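Local coordinates for StAR-related lipid transfer protein 13 (Homo sapiens, PDB 2PSO) that activates the GTPase of RhoA, and perhaps of Cdc42, acts as a tumour suppressor in hepatocellular carcinoma cells, and carries a lipid-binding START domain, at residues 49-53 / 63-67; 74-79 / 191-197. All blocks are in the same frame, centred on the assembly; numbering follows the deposited sequence.

Contact 1: residues 49-53 / 63-67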
loop_
_atom_site.group_PDB
_atom_site.type_symbol
_atom_site.label_atom_id
_atom_site.label_comp_id
_atom_site.label_asym_id
_atom_site.label_seq_id
_atom_site.Cartn_x
_atom_site.Cartn_y
_atom_site.Cartn_z
ATOM N N PHE A 49 11.839 -20.254 1.301
ATOM C CA PHE A 49 10.727 -19.821 0.439
ATOM C C PHE A 49 10.810 -18.378 -0.072
ATOM O O PHE A 49 11.150 -17.461 0.670
ATOM C CB PHE A 49 9.403 -20.041 1.159
ATOM C CG PHE A 49 8.209 -19.805 0.298
ATOM C CD1 PHE A 49 8.122 -20.388 -0.958
ATOM C CD2 PHE A 49 7.169 -19.003 0.743
ATOM C CE1 PHE A 49 7.030 -20.160 -1.760
ATOM C CE2 PHE A 49 6.066 -18.781 -0.045
ATOM C CZ PHE A 49 5.987 -19.366 -1.299
ATOM N N LYS A 50 10.496 -18.180 -1.348
ATOM C CA LYS A 50 10.705 -16.874 -1.964
ATOM C C LYS A 50 9.434 -16.246 -2.555
ATOM O O LYS A 50 9.502 -15.248 -3.274
ATOM C CB LYS A 50 11.821 -16.945 -3.025
ATOM C CG LYS A 50 13.071 -17.721 -2.598
ATOM C CD LYS A 50 14.359 -17.063 -3.086
ATOM C CE LYS A 50 15.558 -18.025 -3.016
ATOM N NZ LYS A 50 15.583 -18.888 -1.773
ATOM N N GLY A 51 8.281 -16.825 -2.234
ATOM C CA GLY A 51 6.988 -16.304 -2.691
ATOM C C GLY A 51 6.065 -15.813 -1.577
ATOM O O GLY A 51 6.517 -15.405 -0.502
ATOM N N TRP A 52 4.762 -15.887 -1.815
ATOM C CA TRP A 52 3.824 -15.187 -0.947
ATOM C C TRP A 52 3.335 -15.997 0.236
ATOM O O TRP A 52 2.720 -17.041 0.054
ATOM C CB TRP A 52 2.627 -14.644 -1.750
ATOM C CG TRP A 52 2.991 -13.522 -2.717
ATOM C CD1 TRP A 52 3.076 -13.622 -4.072
ATOM C CD2 TRP A 52 3.315 -12.157 -2.394
ATOM N NE1 TRP A 52 3.437 -12.414 -4.611
ATOM C CE2 TRP A 52 3.580 -11.495 -3.606
ATOM C CE3 TRP A 52 3.401 -11.436 -1.205
ATOM C CZ2 TRP A 52 3.939 -10.143 -3.667
ATOM C CZ3 TRP A 52 3.749 -10.091 -1.270
ATOM C CH2 TRP A 52 4.017 -9.464 -2.496
ATOM N N VAL A 53 3.572 -15.496 1.445
ATOM C CA VAL A 53 3.081 -16.159 2.662
ATOM C C VAL A 53 1.778 -15.539 3.166
ATOM O O VAL A 53 1.782 -14.386 3.603
ATOM C CB VAL A 53 4.111 -16.068 3.804
ATOM C CG1 VAL A 53 3.538 -16.657 5.075
ATOM C CG2 VAL A 53 5.408 -16.753 3.404
ATOM N N LEU A 63 -4.734 -10.859 2.634
ATOM C CA LEU A 63 -3.371 -10.395 2.951
ATOM C C LEU A 63 -2.281 -11.474 2.732
ATOM O O LEU A 63 -2.562 -12.681 2.822
ATOM C CB LEU A 63 -3.342 -9.978 4.408
ATOM C CG LEU A 63 -2.175 -9.129 4.869
ATOM C CD1 LEU A 63 -1.959 -8.050 3.850
ATOM C CD2 LEU A 63 -2.544 -8.565 6.236
ATOM N N ALA A 64 -1.045 -11.036 2.455
ATOM C CA ALA A 64 0.116 -11.929 2.296
ATOM C C ALA A 64 1.417 -11.135 2.344
ATOM O O ALA A 64 1.404 -9.925 2.130
ATOM C CB ALA A 64 0.038 -12.702 1.000
ATOM N N PHE A 65 2.540 -11.795 2.651
ATOM C CA PHE A 65 3.824 -11.095 2.559
ATOM C C PHE A 65 4.935 -11.872 1.899
ATOM O O PHE A 65 4.759 -13.004 1.460
ATOM C CB PHE A 65 4.290 -10.518 3.890
ATOM C CG PHE A 65 4.514 -11.535 4.954
ATOM C CD1 PHE A 65 5.757 -12.154 5.100
ATOM C CD2 PHE A 65 3.512 -11.842 5.854
ATOM C CE1 PHE A 65 5.979 -13.076 6.089
ATOM C CE2 PHE A 65 3.735 -12.771 6.869
ATOM C CZ PHE A 65 4.969 -13.394 6.977
ATOM N N LYS A 66 6.095 -11.253 1.838
ATOM C CA LYS A 66 7.172 -11.830 1.095
ATOM C C LYS A 66 8.467 -11.188 1.586
ATOM O O LYS A 66 8.528 -9.965 1.796
ATOM C CB LYS A 66 6.963 -11.565 -0.407
ATOM C CG LYS A 66 7.987 -12.226 -1.296
ATOM C CD LYS A 66 8.071 -11.618 -2.662
ATOM C CE LYS A 66 7.330 -12.451 -3.696
ATOM N NZ LYS A 66 8.000 -12.331 -5.036
ATOM N N LYS A 67 9.481 -12.021 1.812
ATOM C CA LYS A 67 10.823 -11.530 2.069
ATOM C C LYS A 67 11.436 -11.313 0.697
ATOM O O LYS A 67 11.296 -12.151 -0.196
ATOM C CB LYS A 67 11.627 -12.565 2.868
#

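Contact 2: residues 74-79 / 191-197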
loop_
_atom_site.group_PDB
_atom_site.type_symbol
_atom_site.label_atom_id
_atom_site.label_comp_id
_atom_site.label_asym_id
_atom_site.label_seq_id
_atom_site.Cartn_x
_atom_site.Cartn_y
_atom_site.Cartn_z
ATOM N N LEU A 74 12.535 -5.129 5.958
ATOM C CA LEU A 74 11.168 -4.733 5.575
ATOM C C LEU A 74 10.520 -5.688 4.593
ATOM O O LEU A 74 11.120 -6.075 3.587
ATOM C CB LEU A 74 11.129 -3.309 5.018
ATOM C CG LEU A 74 11.132 -2.222 6.098
ATOM C CD1 LEU A 74 11.569 -0.886 5.513
ATOM C CD2 LEU A 74 9.779 -2.109 6.821
ATOM N N LYS A 75 9.290 -6.069 4.909
ATOM C CA LYS A 75 8.561 -7.002 4.071
ATOM C C LYS A 75 7.830 -6.312 2.919
ATOM O O LYS A 75 7.535 -5.110 2.965
ATOM C CB LYS A 75 7.598 -7.827 4.924
ATOM C CG LYS A 75 8.294 -8.896 5.747
ATOM C CD LYS A 75 7.433 -9.360 6.922
ATOM C CE LYS A 75 8.275 -10.054 7.996
ATOM N NZ LYS A 75 7.433 -10.795 8.977
ATOM N N LEU A 76 7.567 -7.079 1.873
ATOM C CA LEU A 76 6.751 -6.608 0.784
ATOM C C LEU A 76 5.373 -7.158 1.049
ATOM O O LEU A 76 5.208 -8.369 1.129
ATOM C CB LEU A 76 7.259 -7.204 -0.515
ATOM C CG LEU A 76 6.614 -6.720 -1.804
ATOM C CD1 LEU A 76 6.894 -5.233 -1.982
ATOM C CD2 LEU A 76 7.161 -7.508 -2.997
ATOM N N TRP A 77 4.378 -6.296 1.180
ATOM C CA TRP A 77 3.019 -6.782 1.418
ATOM C C TRP A 77 2.108 -6.743 0.209
ATOM O O TRP A 77 2.373 -6.047 -0.759
ATOM C CB TRP A 77 2.365 -5.975 2.499
ATOM C CG TRP A 77 3.042 -6.086 3.790
ATOM C CD1 TRP A 77 4.060 -5.310 4.256
ATOM C CD2 TRP A 77 2.743 -7.024 4.819
ATOM N NE1 TRP A 77 4.392 -5.693 5.529
ATOM C CE2 TRP A 77 3.598 -6.747 5.895
ATOM C CE3 TRP A 77 1.826 -8.074 4.937
ATOM C CZ2 TRP A 77 3.571 -7.479 7.069
ATOM C CZ3 TRP A 77 1.795 -8.800 6.111
ATOM C CH2 TRP A 77 2.664 -8.501 7.159
ATOM N N LYS A 78 1.010 -7.484 0.301
ATOM C CA LYS A 78 0.051 -7.603 -0.782
ATOM C C LYS A 78 -1.339 -7.789 -0.217
ATOM O O LYS A 78 -1.637 -8.853 0.306
ATOM C CB LYS A 78 0.405 -8.793 -1.664
ATOM C CG LYS A 78 -0.549 -9.016 -2.808
ATOM C CD LYS A 78 0.040 -9.953 -3.852
ATOM C CE LYS A 78 -0.135 -11.401 -3.467
ATOM N NZ LYS A 78 -1.530 -11.855 -3.733
ATOM N N ALA A 79 -2.185 -6.766 -0.331
ATOM C CA ALA A 79 -3.590 -6.859 0.091
ATOM C C ALA A 79 -4.584 -6.778 -1.072
ATOM O O ALA A 79 -4.311 -6.125 -2.080
ATOM C CB ALA A 79 -3.908 -5.815 1.118
ATOM N N THR A 191 -5.795 -4.835 -6.130
ATOM C CA THR A 191 -4.660 -5.390 -5.402
ATOM C C THR A 191 -3.578 -4.349 -5.189
ATOM O O THR A 191 -3.040 -3.791 -6.149
ATOM C CB THR A 191 -4.055 -6.580 -6.140
ATOM O OG1 THR A 191 -4.983 -7.669 -6.124
ATOM C CG2 THR A 191 -2.757 -7.026 -5.492
ATOM N N HIS A 192 -3.261 -4.075 -3.930
ATOM C CA HIS A 192 -2.137 -3.215 -3.610
ATOM C C HIS A 192 -0.890 -3.969 -3.075
ATOM O O HIS A 192 -0.873 -4.437 -1.926
ATOM C CB HIS A 192 -2.574 -2.169 -2.610
ATOM C CG HIS A 192 -1.568 -1.092 -2.406
ATOM N ND1 HIS A 192 -1.493 -0.352 -1.243
ATOM C CD2 HIS A 192 -0.589 -0.626 -3.216
ATOM C CE1 HIS A 192 -0.503 0.522 -1.342
ATOM N NE2 HIS A 192 0.056 0.383 -2.534
ATOM N N ILE A 193 0.148 -4.077 -3.901
ATOM C CA ILE A 193 1.440 -4.548 -3.428
ATOM C C ILE A 193 2.375 -3.412 -3.038
ATOM O O ILE A 193 2.877 -2.715 -3.907
ATOM C CB ILE A 193 2.186 -5.336 -4.508
ATOM C CG1 ILE A 193 1.367 -6.546 -4.948
ATOM C CG2 ILE A 193 3.574 -5.774 -3.982
ATOM C CD1 ILE A 193 1.745 -7.043 -6.314
ATOM N N CYS A 194 2.660 -3.246 -1.754
ATOM C CA CYS A 194 3.627 -2.231 -1.380
ATOM C C CYS A 194 4.622 -2.581 -0.254
ATOM O O CYS A 194 4.547 -3.625 0.384
ATOM C CB CYS A 194 2.900 -0.975 -0.995
ATOM S SG CYS A 194 2.250 -1.146 0.640
ATOM N N ARG A 195 5.539 -1.645 -0.023
ATOM C CA ARG A 195 6.687 -1.806 0.837
ATOM C C ARG A 195 7.118 -0.398 1.196
ATOM O O ARG A 195 7.789 0.277 0.421
ATOM C CB ARG A 195 7.821 -2.488 0.068
ATOM C CG ARG A 195 9.044 -2.872 0.927
ATOM C CD ARG A 195 10.194 -3.511 0.115
ATOM N NE ARG A 195 11.099 -4.252 0.990
ATOM C CZ ARG A 195 12.291 -4.759 0.665
ATOM N NH1 ARG A 195 12.802 -4.624 -0.552
ATOM N NH2 ARG A 195 12.975 -5.428 1.583
ATOM N N ILE A 196 6.708 0.060 2.364
ATOM C CA ILE A 196 7.022 1.409 2.784
ATOM C C ILE A 196 7.953 1.365 3.992
ATOM O O ILE A 196 7.877 0.445 4.810
ATOM C CB ILE A 196 5.743 2.172 3.136
ATOM C CG1 ILE A 196 4.682 1.907 2.062
ATOM C CG2 ILE A 196 6.012 3.657 3.258
ATOM C CD1 ILE A 196 3.389 2.673 2.255
ATOM N N ASP A 197 8.844 2.348 4.081
ATOM C CA ASP A 197 9.707 2.531 5.222
ATOM C C ASP A 197 9.292 3.827 5.915
ATOM O O ASP A 197 9.840 4.891 5.624
ATOM C CB ASP A 197 11.157 2.615 4.732
ATOM C CG ASP A 197 12.176 2.791 5.864
ATOM O OD1 ASP A 197 11.790 3.124 7.002
ATOM O OD2 ASP A 197 13.389 2.611 5.599
#

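Contact 1: residues 49-53 / 63-67
Val53 and Phe65 form an antiparallel hydrogen-bonded pair, closed by two backbone bonds. Val53 N donates to Phe65 O at 2.8 Å, and Phe65 N returns a bond to Val53 O at 2.9 Å. Two CA-H...O contacts accompany them: Trp52 CA approaches Phe65 O, and Ala64 CA lies 3.2 Å from Val53 O.

This pair joins the loop that follows helix 37-48, where strand 53-55 begins, to strand 62-66. The two strands are the first of the START domain sheet, and strand 62-66 pairs on its other side with strand 76-83.

Aromatic packing occupies both faces of the strand pair. On the one shared by Val53 and Phe65, the two side chains run side by side, with Val53 CB over the phenyl face, offset toward its rim and 4.3 Å from the ring centroid. With CG between the backbone N and the carbonyl carbon (chi1 61°), Phe65 turns its ring alongside Val53, whose CG1 comes 4.0 Å from Phe65 CZ. Trp77 meets the same phenyl group edge-to-face.

On the opposite face of the strand pair, the Trp52 indole and the Lys66 chain cross obliquely. Lys66 CB sits over the six-membered ring, 3.6 Å from Trp52 CZ3, and CE returns over the indole near its rim. With CG anti to the backbone N (chi1 -175°) and bends at chi3 and chi4, the chain folds back along the ring, placing NZ in an off-centre cation-pi contact 5.0 Å from the centroid of the five-membered ring of Trp52. Ala64 CB adds an apolar touch to Trp52 CE3.

Contact 2: residues 74-79 / 191-197
The Arg195 guanidinium meets the carbonyl of Leu74 at its edge, gripping the one oxygen side-on with two nitrogens. NH2 makes the shorter bond, 2.8 Å to Leu74 O, while NE bonds to that same oxygen at 3.2 Å from well above the carbonyl plane. With CG anti to the backbone N (chi1 -173°) and an extended chain from CG to NE, Arg195 reaches the Leu74 carbonyl; its NH1 forms a salt bridge with Asp70. The Trp77 indole has Cys194 O at its edge, near the ring plane.

Backbone bonds join the strands on two hydrogen-bonded pairs. Trp77 N donates to Cys194 O at 2.8 Å, with a weak return bond, and Ala79 and His192 exchange two bonds. Between them, Lys78 and Ile193 form a non-hydrogen-bonded pair whose side chains run side by side, Lys78 CG 3.8 Å from Ile193 CG1. Leu76 lies across Arg195 at about a right angle, its CD1 3.5 Å from Arg195 CB, and its CG meets Ile193 CG2. Further out, Leu74 CD1 packs on Asp197 CB at 3.6 Å.

On the face of Trp77 and Cys194 lies helix 209-223, with Phe210 against Trp77 and Cys214 against Cys194, the arrangement of the START helix-grip fold, in which a curved, largely antiparallel sheet wraps around the C-terminal helix.

Contacts 1 and 2 follow one another along the chain and across one sheet, their centres about 10 Å apart. They meet where strand 62-66 pairs with strand 76-83: Lys66 O lies 3.0 Å from Leu76 N and Ala64 O 3.1 Å from Lys78 N, both probable hydrogen bonds. Trp52 also touches Ile193 and Leu76, its CZ3 3.3 Å from Leu76 O, while Lys78 and Lys75 make cation-pi contacts with Trp52 and Phe65, respectively. Contact 2 is about 5 Å from the centre of the chain, against about 15 Å for contact 1 (centre to centre). START domains typically hold lipid between sheet and C-terminal helix, probably the side Trp77 and Cys194 face here.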